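Local coordinates for branched-chain amino acid aminotransferase (PDB 6THQ), which probably transfers the amino group of leucine, isoleucine or valine to 2-oxoglutarate, using pyridoxal 5'-phosphate as cofactor, at residues A[71-76]-A[159-164]; A[42-47]-A[64-69]. All blocks are in the same frame, centred on the assembly; numbering follows the deposited sequence.

In the fold
Interactions 1 and 2 share helix 60-74, a worked example of one helix serving both a strand and a loop of a cofactor pocket. Interaction 2 sets its middle against strand 42-50, where R66 reaches the phosphate; interaction 1 sets its C-terminal end against the loop 159-164, whose K162 comes up to the O3 and C4A side of the cofactor ring. PLP and PY5 overlap in this one site. The centres of the contacts lie about 10 Å apart, and they touch directly: K162 O is 3.1 Å from F43 N, a probable backbone hydrogen bond, while I74 CD1 packs 3.6 Å from V42 CG1. Near the ligand, in the conformer described, K162 CD lies 3.9 Å from R66 NH2.

Interaction 1: residues A[71-76]-A[159-164]; sequences AKIIGL and VMAKAT. With PY5 (2-[O-phosphonopyridoxyl]-amino-pentanoic acid), chain E; PLP (pyridoxal-5'-phosphate), chain D.
M160 meets the helix end through its terminal methyl: in the conformer described, CE lies 4.2 Å from CD1 at the tip of I73, a loose apolar touch at the exposed margin. A161 comes next, its CB directed toward the helix. There it meets CG2 of I73 at 4.0 Å, the methyl branch that chi1 of -69° places opposite the backbone N, while the longer branch is turned out to M160. K162 breaks the pattern. It is the centre of an inverse gamma turn, closed by a weak bond of 3.0 Å from A163 N to A161 O, and its side chain starts out away from residues 71-76, passes R66 and runs to the ligand. The chain bends at its last torsion and brings NZ close to PLP and PY5; because the lysine and the ligand are both modelled in alternate states, the individual bonds of NZ to them are doubtful. S70 of the helix helps to hold the turn, its OG accepting a hydrogen bond from K162 N. A163 faces the helix again, its CB 3.9 Å from CG2 of I74, with L168 of the second subunit also packing on this alanine. The helix ends in a Schellman motif with G75 as its C-prime residue, at a positive phi of 83°, and L76 N bonds A71 O at 2.9 Å. Two alanines thus seat the loop on a helix terminus while the lysine between them enters the cofactor pocket, consistent with the Schiff-base lysine of class-IV aminotransferases.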
ATOM      1  N   ALA A  71       2.942 -13.476   4.121  1.00 41.43           N
ATOM      2  CA  ALA A  71       4.208 -13.176   3.452  1.00 41.61           C
ATOM      3  C   ALA A  71       4.361 -14.081   2.242  1.00 38.47           C
ATOM      4  O   ALA A  71       4.829 -13.659   1.208  1.00 37.94           O
ATOM      5  CB  ALA A  71       5.395 -13.246   4.410  1.00 41.23           C
ATOM      6  N   LYS A  72       3.934 -15.323   2.348  1.00 35.98           N
ATOM      7  CA  LYS A  72       4.002 -16.223   1.226  1.00 36.07           C
ATOM      8  C   LYS A  72       3.055 -15.712   0.096  1.00 39.04           C
ATOM      9  O   LYS A  72       3.367 -15.806  -1.083  1.00 35.17           O
ATOM     10  CB  LYS A  72       3.618 -17.624   1.681  1.00 35.01           C
ATOM     11  CG  LYS A  72       3.766 -18.673   0.577  1.00 41.67           C
ATOM     12  CD  LYS A  72       3.358 -20.085   0.995  1.00 42.53           C
ATOM     13  CE  LYS A  72       3.547 -20.982  -0.243  1.00 46.73           C
ATOM     14  NZ  LYS A  72       3.526 -22.427   0.048  1.00 45.94           N
ATOM     15  N   ILE A  73       1.869 -15.238   0.462  1.00 36.49           N
ATOM     16  CA  ILE A  73       0.926 -14.728  -0.516  1.00 37.18           C
ATOM     17  C   ILE A  73       1.523 -13.583  -1.363  1.00 36.05           C
ATOM     18  O   ILE A  73       1.441 -13.651  -2.572  1.00 39.04           O
ATOM     19  CB  ILE A  73      -0.426 -14.363   0.155  1.00 33.74           C
ATOM     20  CG1 ILE A  73      -1.125 -15.641   0.609  1.00 32.80           C
ATOM     21  CG2 ILE A  73      -1.307 -13.581  -0.795  1.00 31.02           C
ATOM     22  CD1 ILE A  73      -2.233 -15.378   1.592  1.00 34.57           C
ATOM     23  N   ILE A  74       2.197 -12.621  -0.744  1.00 35.69           N
ATOM     24  CA  ILE A  74       2.673 -11.436  -1.480  1.00 36.87           C
ATOM     25  C   ILE A  74       4.083 -11.629  -2.008  1.00 43.13           C
ATOM     26  O   ILE A  74       4.590 -10.762  -2.658  1.00 44.09           O
ATOM     27  CB  ILE A  74       2.641 -10.099  -0.667  1.00 34.70           C
ATOM     28  CG1 ILE A  74       3.745 -10.002   0.412  1.00 31.63           C
ATOM     29  CG2 ILE A  74       1.291  -9.817  -0.069  1.00 32.27           C
ATOM     30  CD1 ILE A  74       3.868  -8.639   1.041  1.00 34.81           C
ATOM     31  N   GLY A  75       4.726 -12.754  -1.704  1.00 47.20           N
ATOM     32  CA  GLY A  75       6.105 -13.015  -2.152  1.00 36.85           C
ATOM     33  C   GLY A  75       7.208 -12.384  -1.277  1.00 49.42           C
ATOM     34  O   GLY A  75       8.274 -12.058  -1.782  1.00 45.68           O
ATOM     35  N   LEU A  76       6.942 -12.161   0.013  1.00 40.17           N
ATOM     36  CA  LEU A  76       7.926 -11.616   0.901  1.00 40.31           C
ATOM     37  C   LEU A  76       8.593 -12.792   1.636  1.00 46.18           C
ATOM     38  O   LEU A  76       7.915 -13.700   2.157  1.00 50.28           O
ATOM     39  CB  LEU A  76       7.238 -10.694   1.907  1.00 36.88           C
ATOM     40  CG  LEU A  76       8.013 -10.052   3.038  1.00 40.21           C
ATOM     41  CD1 LEU A  76       8.954  -9.031   2.404  1.00 36.30           C
ATOM     42  CD2 LEU A  76       7.085  -9.378   4.030  1.00 37.43           C
ATOM     43  N   VAL A 159      -6.228  -9.390  -1.064  1.00 37.39           N
ATOM     44  CA  VAL A 159      -6.852  -8.812   0.104  1.00 34.44           C
ATOM     45  C   VAL A 159      -6.930  -9.810   1.245  1.00 35.50           C
ATOM     46  O   VAL A 159      -7.142  -9.398   2.378  1.00 35.01           O
ATOM     47  CB  VAL A 159      -8.364  -8.610  -0.027  1.00 35.43           C
ATOM     48  CG1 VAL A 159      -8.853  -7.259   0.466  1.00 34.45           C
ATOM     49  CG2 VAL A 159      -8.980  -9.281  -1.213  1.00 30.84           C
ATOM     50  N   MET A 160      -6.867 -11.106   0.955  1.00 38.36           N
ATOM     51  CA  MET A 160      -6.900 -12.083   2.061  1.00 45.26           C
ATOM     52  C   MET A 160      -5.605 -11.921   2.974  1.00 48.26           C
ATOM     53  O   MET A 160      -5.665 -12.232   4.153  1.00 41.67           O
ATOM     54  CB  MET A 160      -7.046 -13.532   1.576  1.00 37.18           C
ATOM     55  CG  MET A 160      -7.756 -14.442   2.607  0.50 39.91           C
ATOM     56  SD  MET A 160      -7.868 -16.220   2.196  0.50 31.46           S
ATOM     57  CE  MET A 160      -6.158 -16.706   2.469  0.50 30.64           C
ATOM     58  N   ALA A 161      -4.486 -11.433   2.418  1.00 39.08           N
ATOM     59  CA  ALA A 161      -3.309 -11.195   3.220  1.00 40.61           C
ATOM     60  C   ALA A 161      -3.385  -9.891   4.044  1.00 44.37           C
ATOM     61  O   ALA A 161      -4.039  -8.924   3.639  1.00 39.38           O
ATOM     62  CB  ALA A 161      -2.092 -11.187   2.337  1.00 40.03           C
ATOM     63  N   LYS A 162      -2.754  -9.872   5.213  1.00 38.56           N
ATOM     64  CA  LYS A 162      -2.696  -8.624   5.998  1.00 39.39           C
ATOM     65  C   LYS A 162      -1.463  -7.919   5.510  1.00 41.86           C
ATOM     66  O   LYS A 162      -0.407  -7.936   6.177  1.00 40.07           O
ATOM     67  CB  LYS A 162      -2.716  -8.888   7.526  1.00 42.12           C
ATOM     68  CG  LYS A 162      -3.437  -7.816   8.328  1.00 43.44           C
ATOM     69  CD  LYS A 162      -3.615  -8.185   9.797  0.50 41.43           C
ATOM     70  CE  LYS A 162      -4.846  -7.568  10.455  0.50 42.93           C
ATOM     71  NZ  LYS A 162      -4.578  -6.387  11.321  0.50 40.06           N
ATOM     72  N   ALA A 163      -1.581  -7.351   4.310  1.00 34.22           N
ATOM     73  CA  ALA A 163      -0.427  -6.763   3.592  1.00 33.43           C
ATOM     74  C   ALA A 163      -0.530  -5.256   3.730  1.00 32.96           C
ATOM     75  O   ALA A 163      -1.600  -4.670   3.598  1.00 36.41           O
ATOM     76  CB  ALA A 163      -0.444  -7.128   2.095  1.00 31.18           C
ATOM     77  N   THR A 164       0.593  -4.600   3.977  1.00 31.22           N
ATOM     78  CA  THR A 164       0.555  -3.190   4.327  1.00 32.57           C
ATOM     79  C   THR A 164      -0.057  -2.291   3.262  1.00 32.61           C
ATOM     80  O   THR A 164      -0.884  -1.457   3.573  1.00 33.99           O
ATOM     81  CB  THR A 164       1.995  -2.720   4.587  1.00 36.58           C
ATOM     82  OG1 THR A 164       2.762  -3.031   3.430  1.00 35.75           O
ATOM     83  CG2 THR A 164       2.620  -3.439   5.844  1.00 30.29           C
TER
HETATM   84  N1  PY5 E 302     -10.712  -6.909   8.513  0.50 31.76           N
HETATM   85  C2  PY5 E 302      -9.782  -5.917   8.506  0.50 34.14           C
HETATM   86  C2A PY5 E 302      -9.743  -4.959   7.345  0.50 28.74           C
HETATM   87  C3  PY5 E 302      -8.887  -5.745   9.702  0.50 34.76           C
HETATM   88  O3  PY5 E 302      -7.961  -4.733   9.787  0.50 33.53           O
HETATM   89  C4  PY5 E 302      -9.038  -6.729  10.830  0.50 35.57           C
HETATM   90  C4A PY5 E 302      -8.185  -6.647  12.094  0.50 34.35           C
HETATM   91  C5  PY5 E 302     -10.074  -7.782  10.669  0.50 33.38           C
HETATM   92  C6  PY5 E 302     -10.838  -7.806   9.507  0.50 31.20           C
HETATM   93  C5A PY5 E 302     -10.264  -8.813  11.779  0.50 33.03           C
HETATM   94  O4P PY5 E 302      -9.033  -9.530  11.955  0.50 30.77           O
HETATM   95  P   PY5 E 302      -8.628 -10.322  13.299  0.50 33.34           P
HETATM   96  O1P PY5 E 302      -8.028  -9.262  14.185  0.50 33.94           O
HETATM   97  O2P PY5 E 302      -9.935 -10.775  13.880  0.50 30.49           O
HETATM   98  O3P PY5 E 302      -7.687 -11.405  12.791  0.50 32.35           O
HETATM   99  N   PY5 E 302      -6.976  -5.991  11.667  0.50 44.61           N
HETATM  100  CA  PY5 E 302      -6.508  -4.876  12.453  0.50 43.48           C
HETATM  101  C   PY5 E 302      -6.494  -5.458  13.857  0.50 35.36           C
HETATM  102  O   PY5 E 302      -5.337  -5.827  14.043  0.50 32.41           O
HETATM  103  CB  PY5 E 302      -7.173  -3.512  12.107  0.50 43.08           C
HETATM  104  CG  PY5 E 302      -6.118  -2.469  11.715  0.50 42.03           C
HETATM  105  CD  PY5 E 302      -5.714  -1.727  12.991  0.50 42.89           C
HETATM  106  OXT PY5 E 302      -7.448  -5.635  14.686  0.50 28.27           O
HETATM  107  N1  PLP D 301     -10.064  -7.022   8.700  0.50 36.74           N
HETATM  108  C2  PLP D 301      -8.959  -6.267   8.520  0.50 34.88           C
HETATM  109  C2A PLP D 301      -8.950  -5.406   7.302  0.50 37.05           C
HETATM  110  C3  PLP D 301      -7.870  -6.260   9.547  0.50 39.34           C
HETATM  111  O3  PLP D 301      -6.730  -5.505   9.458  0.50 39.87           O
HETATM  112  C4  PLP D 301      -8.041  -7.153  10.733  0.50 38.62           C
HETATM  113  C4A PLP D 301      -6.955  -7.217  11.799  0.50 41.33           C
HETATM  114  C5  PLP D 301      -9.310  -7.941  10.774  0.50 38.14           C
HETATM  115  C6  PLP D 301     -10.249  -7.821   9.751  0.50 34.56           C
HETATM  116  C5A PLP D 301      -9.638  -8.872  11.920  0.50 38.04           C
HETATM  117  O4P PLP D 301      -8.753  -9.968  11.914  0.50 37.42           O
HETATM  118  P   PLP D 301      -8.358 -10.575  13.337  0.50 40.21           P
HETATM  119  O1P PLP D 301      -7.835  -9.350  14.047  0.50 41.37           O
HETATM  120  O2P PLP D 301      -9.644 -11.077  13.923  0.50 37.25           O
HETATM  121  O3P PLP D 301      -7.360 -11.638  12.952  0.50 38.65           O

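Interaction 2: residues A[42-47]-A[64-69]; sequences VFEGIR and MERLLR. With PLP (pyridoxal-5'-phosphate), chain D; PY5 (2-[O-phosphonopyridoxyl]-amino-pentanoic acid), chain E.
E44 and R66 form a salt bridge gripped side-on by two nitrogens. R66 NE bonds E44 OE2 at 2.8 Å and almost straight, at 174°, while R66 NH2 bonds E44 OE1 at 2.8 Å, tilted somewhat out of the guanidinium plane. Both oxygens use their syn lone pairs, and the two flat groups are only 20° from coplanar. The bridge fixes the rotation of the guanidinium and presents the edge formed by NH1 and NH2 to the phosphate: R66 NH1 donates to PLP O3P at 2.6 Å, or to PY5 O3P at 2.7 Å when that ligand occupies the site, with weak help from NH2. Alongside the E44 chain, and running past it in the opposite direction, L67 packs its CD1 3.7 Å from E44 CG and 3.9 Å from V42 CG2, reached because CG of L67 stands opposite the backbone N (chi1 -174°). Farther along, I46 CD1 meets M64 CE at 3.6 Å, the two chains crossing at about a right angle. In a second shell, H63 ND1 is hydrogen-bonded to E44 OE1, and E221 O takes a further bond from R66 NH1. Helix 60-74 thereby rests on strand 42-50, with helix 82-96 packing on M64 and L67 and strand 102-110 pairing alongside.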
ATOM      1  N   VAL A  42       4.059  -7.091   5.435  1.00 41.54           N
ATOM      2  CA  VAL A  42       2.894  -7.751   6.078  1.00 37.04           C
ATOM      3  C   VAL A  42       2.956  -7.406   7.554  1.00 39.91           C
ATOM      4  O   VAL A  42       4.017  -7.112   8.053  1.00 39.14           O
ATOM      5  CB  VAL A  42       2.802  -9.253   5.816  1.00 37.90           C
ATOM      6  CG1 VAL A  42       2.668  -9.523   4.304  1.00 36.20           C
ATOM      7  CG2 VAL A  42       4.004 -10.038   6.366  1.00 36.99           C
ATOM      8  N   PHE A  43       1.820  -7.387   8.230  1.00 37.39           N
ATOM      9  CA  PHE A  43       1.782  -7.135   9.646  1.00 35.58           C
ATOM     10  C   PHE A  43       0.713  -8.004  10.376  1.00 40.78           C
ATOM     11  O   PHE A  43      -0.008  -8.773   9.747  1.00 31.98           O
ATOM     12  CB  PHE A  43       1.542  -5.674   9.933  1.00 34.86           C
ATOM     13  CG  PHE A  43       0.184  -5.183   9.537  1.00 38.09           C
ATOM     14  CD1 PHE A  43      -0.117  -4.901   8.171  1.00 38.25           C
ATOM     15  CD2 PHE A  43      -0.801  -4.946  10.500  1.00 38.05           C
ATOM     16  CE1 PHE A  43      -1.377  -4.388   7.820  1.00 28.50           C
ATOM     17  CE2 PHE A  43      -2.051  -4.433  10.155  1.00 34.46           C
ATOM     18  CZ  PHE A  43      -2.337  -4.166   8.818  1.00 29.46           C
ATOM     19  N   GLU A  44       0.639  -7.888  11.708  1.00 36.63           N
ATOM     20  CA  GLU A  44      -0.327  -8.600  12.509  1.00 34.60           C
ATOM     21  C   GLU A  44      -0.853  -7.703  13.599  1.00 38.07           C
ATOM     22  O   GLU A  44      -0.341  -6.589  13.832  1.00 42.91           O
ATOM     23  CB  GLU A  44       0.265  -9.899  13.107  1.00 39.24           C
ATOM     24  CG  GLU A  44       0.146 -11.144  12.209  1.00 43.33           C
ATOM     25  CD  GLU A  44      -1.317 -11.472  11.859  1.00 43.69           C
ATOM     26  OE1 GLU A  44      -2.233 -11.094  12.650  1.00 37.15           O
ATOM     27  OE2 GLU A  44      -1.579 -12.089  10.799  1.00 48.24           O
ATOM     28  N   GLY A  45      -1.907  -8.176  14.248  1.00 35.94           N
ATOM     29  CA  GLY A  45      -2.540  -7.526  15.379  1.00 41.42           C
ATOM     30  C   GLY A  45      -2.805  -8.655  16.384  1.00 43.82           C
ATOM     31  O   GLY A  45      -3.514  -9.594  16.064  1.00 42.22           O
ATOM     32  N   ILE A  46      -2.207  -8.574  17.592  1.00 43.02           N
ATOM     33  CA  ILE A  46      -2.321  -9.619  18.593  1.00 35.69           C
ATOM     34  C   ILE A  46      -2.607  -8.982  19.920  1.00 38.68           C
ATOM     35  O   ILE A  46      -1.983  -7.986  20.292  1.00 43.20           O
ATOM     36  CB  ILE A  46      -1.067 -10.478  18.706  1.00 35.70           C
ATOM     37  CG1 ILE A  46      -0.560 -10.896  17.345  1.00 31.06           C
ATOM     38  CG2 ILE A  46      -1.444 -11.753  19.469  1.00 37.76           C
ATOM     39  CD1 ILE A  46       0.759 -11.668  17.326  1.00 37.81           C
ATOM     40  N   ARG A  47      -3.618  -9.478  20.617  1.00 38.07           N
ATOM     41  CA  ARG A  47      -3.899  -8.901  21.920  1.00 38.98           C
ATOM     42  C   ARG A  47      -3.339  -9.786  23.044  1.00 41.65           C
ATOM     43  O   ARG A  47      -3.203 -11.006  22.888  1.00 37.53           O
ATOM     44  CB  ARG A  47      -5.387  -8.694  22.101  1.00 37.71           C
ATOM     45  CG  ARG A  47      -5.834  -7.263  21.812  1.00 40.28           C
ATOM     46  CD  ARG A  47      -7.238  -7.141  22.305  1.00 36.01           C
ATOM     47  NE  ARG A  47      -7.878  -5.912  21.943  1.00 46.03           N
ATOM     48  CZ  ARG A  47      -8.059  -4.909  22.786  1.00 51.24           C
ATOM     49  NH1 ARG A  47      -7.636  -5.001  24.014  1.00 46.50           N
ATOM     50  NH2 ARG A  47      -8.674  -3.802  22.400  1.00 49.20           N
ATOM     51  N   MET A  64       0.871 -15.773  14.201  1.00 32.50           N
ATOM     52  CA  MET A  64       2.206 -15.857  13.575  1.00 39.07           C
ATOM     53  C   MET A  64       2.222 -16.762  12.329  1.00 37.94           C
ATOM     54  O   MET A  64       2.933 -16.496  11.360  1.00 44.35           O
ATOM     55  CB  MET A  64       3.307 -16.237  14.587  1.00 38.56           C
ATOM     56  CG  MET A  64       3.490 -15.205  15.697  1.00 35.24           C
ATOM     57  SD  MET A  64       3.931 -13.627  14.915  1.00 50.10           S
ATOM     58  CE  MET A  64       4.077 -12.503  16.267  1.00 47.45           C
ATOM     59  N   GLU A  65       1.430 -17.815  12.323  1.00 36.29           N
ATOM     60  CA  GLU A  65       1.301 -18.581  11.114  1.00 38.51           C
ATOM     61  C   GLU A  65       0.617 -17.770   9.992  1.00 38.32           C
ATOM     62  O   GLU A  65       0.949 -17.981   8.832  1.00 35.71           O
ATOM     63  CB  GLU A  65       0.522 -19.849  11.351  1.00 44.45           C
ATOM     64  CG  GLU A  65       1.295 -20.867  12.123  1.00 47.12           C
ATOM     65  CD  GLU A  65       0.436 -22.082  12.467  1.00 65.30           C
ATOM     66  OE1 GLU A  65      -0.811 -22.111  12.170  1.00 63.65           O
ATOM     67  OE2 GLU A  65       1.012 -23.025  13.056  1.00 59.44           O
ATOM     68  N   ARG A  66      -0.331 -16.888  10.333  1.00 32.52           N
ATOM     69  CA  ARG A  66      -1.014 -16.051   9.367  1.00 34.59           C
ATOM     70  C   ARG A  66      -0.005 -15.033   8.804  1.00 40.15           C
ATOM     71  O   ARG A  66      -0.027 -14.741   7.594  1.00 38.00           O
ATOM     72  CB  ARG A  66      -2.247 -15.327   9.930  1.00 30.65           C
ATOM     73  CG  ARG A  66      -3.018 -14.579   8.810  1.00 31.09           C
ATOM     74  CD  ARG A  66      -4.333 -14.063   9.301  1.00 28.50           C
ATOM     75  NE  ARG A  66      -4.154 -12.924  10.229  1.00 31.16           N
ATOM     76  CZ  ARG A  66      -5.131 -12.295  10.893  1.00 35.65           C
ATOM     77  NH1 ARG A  66      -6.388 -12.680  10.773  1.00 37.51           N
ATOM     78  NH2 ARG A  66      -4.865 -11.298  11.732  1.00 36.25           N
ATOM     79  N   LEU A  67       0.877 -14.523   9.662  1.00 41.09           N
ATOM     80  CA  LEU A  67       1.908 -13.550   9.263  1.00 39.66           C
ATOM     81  C   LEU A  67       2.687 -14.179   8.159  1.00 38.15           C
ATOM     82  O   LEU A  67       2.909 -13.547   7.104  1.00 43.65           O
ATOM     83  CB  LEU A  67       2.841 -13.142  10.433  1.00 39.94           C
ATOM     84  CG  LEU A  67       3.823 -12.029  10.037  1.00 46.06           C
ATOM     85  CD1 LEU A  67       3.241 -10.655  10.185  1.00 41.51           C
ATOM     86  CD2 LEU A  67       5.068 -12.064  10.850  1.00 41.78           C
ATOM     87  N   LEU A  68       3.052 -15.435   8.342  1.00 35.34           N
ATOM     88  CA  LEU A  68       3.862 -16.119   7.329  1.00 38.65           C
ATOM     89  C   LEU A  68       3.030 -16.479   6.107  1.00 37.71           C
ATOM     90  O   LEU A  68       3.583 -16.505   5.030  1.00 41.05           O
ATOM     91  CB  LEU A  68       4.547 -17.406   7.865  1.00 35.45           C
ATOM     92  CG  LEU A  68       5.545 -17.124   8.994  1.00 41.61           C
ATOM     93  CD1 LEU A  68       6.015 -18.452   9.572  1.00 43.45           C
ATOM     94  CD2 LEU A  68       6.736 -16.285   8.625  1.00 39.01           C
ATOM     95  N   ARG A  69       1.726 -16.798   6.261  1.00 36.34           N
ATOM     96  CA  ARG A  69       0.857 -17.035   5.080  1.00 36.58           C
ATOM     97  C   ARG A  69       0.749 -15.734   4.240  1.00 37.90           C
ATOM     98  O   ARG A  69       0.872 -15.770   2.989  1.00 42.49           O
ATOM     99  CB  ARG A  69      -0.527 -17.580   5.456  1.00 36.58           C
ATOM    100  CG  ARG A  69      -0.581 -19.112   5.539  1.00 60.53           C
ATOM    101  CD  ARG A  69      -1.999 -19.719   5.675  1.00 56.18           C
ATOM    102  NE  ARG A  69      -2.924 -18.841   6.419  1.00 54.70           N
ATOM    103  CZ  ARG A  69      -3.150 -18.900   7.740  1.00 52.27           C
ATOM    104  NH1 ARG A  69      -2.507 -19.800   8.484  1.00 45.87           N
ATOM    105  NH2 ARG A  69      -4.021 -18.056   8.305  1.00 53.55           N
TER
HETATM  106  N1  PLP D 301     -10.064  -7.022   8.700  0.50 36.74           N
HETATM  107  C2  PLP D 301      -8.959  -6.267   8.520  0.50 34.88           C
HETATM  108  C2A PLP D 301      -8.950  -5.406   7.302  0.50 37.05           C
HETATM  109  C3  PLP D 301      -7.870  -6.260   9.547  0.50 39.34           C
HETATM  110  O3  PLP D 301      -6.730  -5.505   9.458  0.50 39.87           O
HETATM  111  C4  PLP D 301      -8.041  -7.153  10.733  0.50 38.62           C
HETATM  112  C4A PLP D 301      -6.955  -7.217  11.799  0.50 41.33           C
HETATM  113  C5  PLP D 301      -9.310  -7.941  10.774  0.50 38.14           C
HETATM  114  C6  PLP D 301     -10.249  -7.821   9.751  0.50 34.56           C
HETATM  115  C5A PLP D 301      -9.638  -8.872  11.920  0.50 38.04           C
HETATM  116  O4P PLP D 301      -8.753  -9.968  11.914  0.50 37.42           O
HETATM  117  P   PLP D 301      -8.358 -10.575  13.337  0.50 40.21           P
HETATM  118  O1P PLP D 301      -7.835  -9.350  14.047  0.50 41.37           O
HETATM  119  O2P PLP D 301      -9.644 -11.077  13.923  0.50 37.25           O
HETATM  120  O3P PLP D 301      -7.360 -11.638  12.952  0.50 38.65           O
HETATM  121  N1  PY5 E 302     -10.712  -6.909   8.513  0.50 31.76           N
HETATM  122  C2  PY5 E 302      -9.782  -5.917   8.506  0.50 34.14           C
HETATM  123  C2A PY5 E 302      -9.743  -4.959   7.345  0.50 28.74           C
HETATM  124  C3  PY5 E 302      -8.887  -5.745   9.702  0.50 34.76           C
HETATM  125  O3  PY5 E 302      -7.961  -4.733   9.787  0.50 33.53           O
HETATM  126  C4  PY5 E 302      -9.038  -6.729  10.830  0.50 35.57           C
HETATM  127  C4A PY5 E 302      -8.185  -6.647  12.094  0.50 34.35           C
HETATM  128  C5  PY5 E 302     -10.074  -7.782  10.669  0.50 33.38           C
HETATM  129  C6  PY5 E 302     -10.838  -7.806   9.507  0.50 31.20           C
HETATM  130  C5A PY5 E 302     -10.264  -8.813  11.779  0.50 33.03           C
HETATM  131  O4P PY5 E 302      -9.033  -9.530  11.955  0.50 30.77           O
HETATM  132  P   PY5 E 302      -8.628 -10.322  13.299  0.50 33.34           P
HETATM  133  O1P PY5 E 302      -8.028  -9.262  14.185  0.50 33.94           O
HETATM  134  O2P PY5 E 302      -9.935 -10.775  13.880  0.50 30.49           O
HETATM  135  O3P PY5 E 302      -7.687 -11.405  12.791  0.50 32.35           O
HETATM  136  N   PY5 E 302      -6.976  -5.991  11.667  0.50 44.61           N
HETATM  137  CA  PY5 E 302      -6.508  -4.876  12.453  0.50 43.48           C
HETATM  138  C   PY5 E 302      -6.494  -5.458  13.857  0.50 35.36           C
HETATM  139  O   PY5 E 302      -5.337  -5.827  14.043  0.50 32.41           O
HETATM  140  CB  PY5 E 302      -7.173  -3.512  12.107  0.50 43.08           C
HETATM  141  CG  PY5 E 302      -6.118  -2.469  11.715  0.50 42.03           C
HETATM  142  CD  PY5 E 302      -5.714  -1.727  12.991  0.50 42.89           C
HETATM  143  OXT PY5 E 302      -7.448  -5.635  14.686  0.50 28.27           O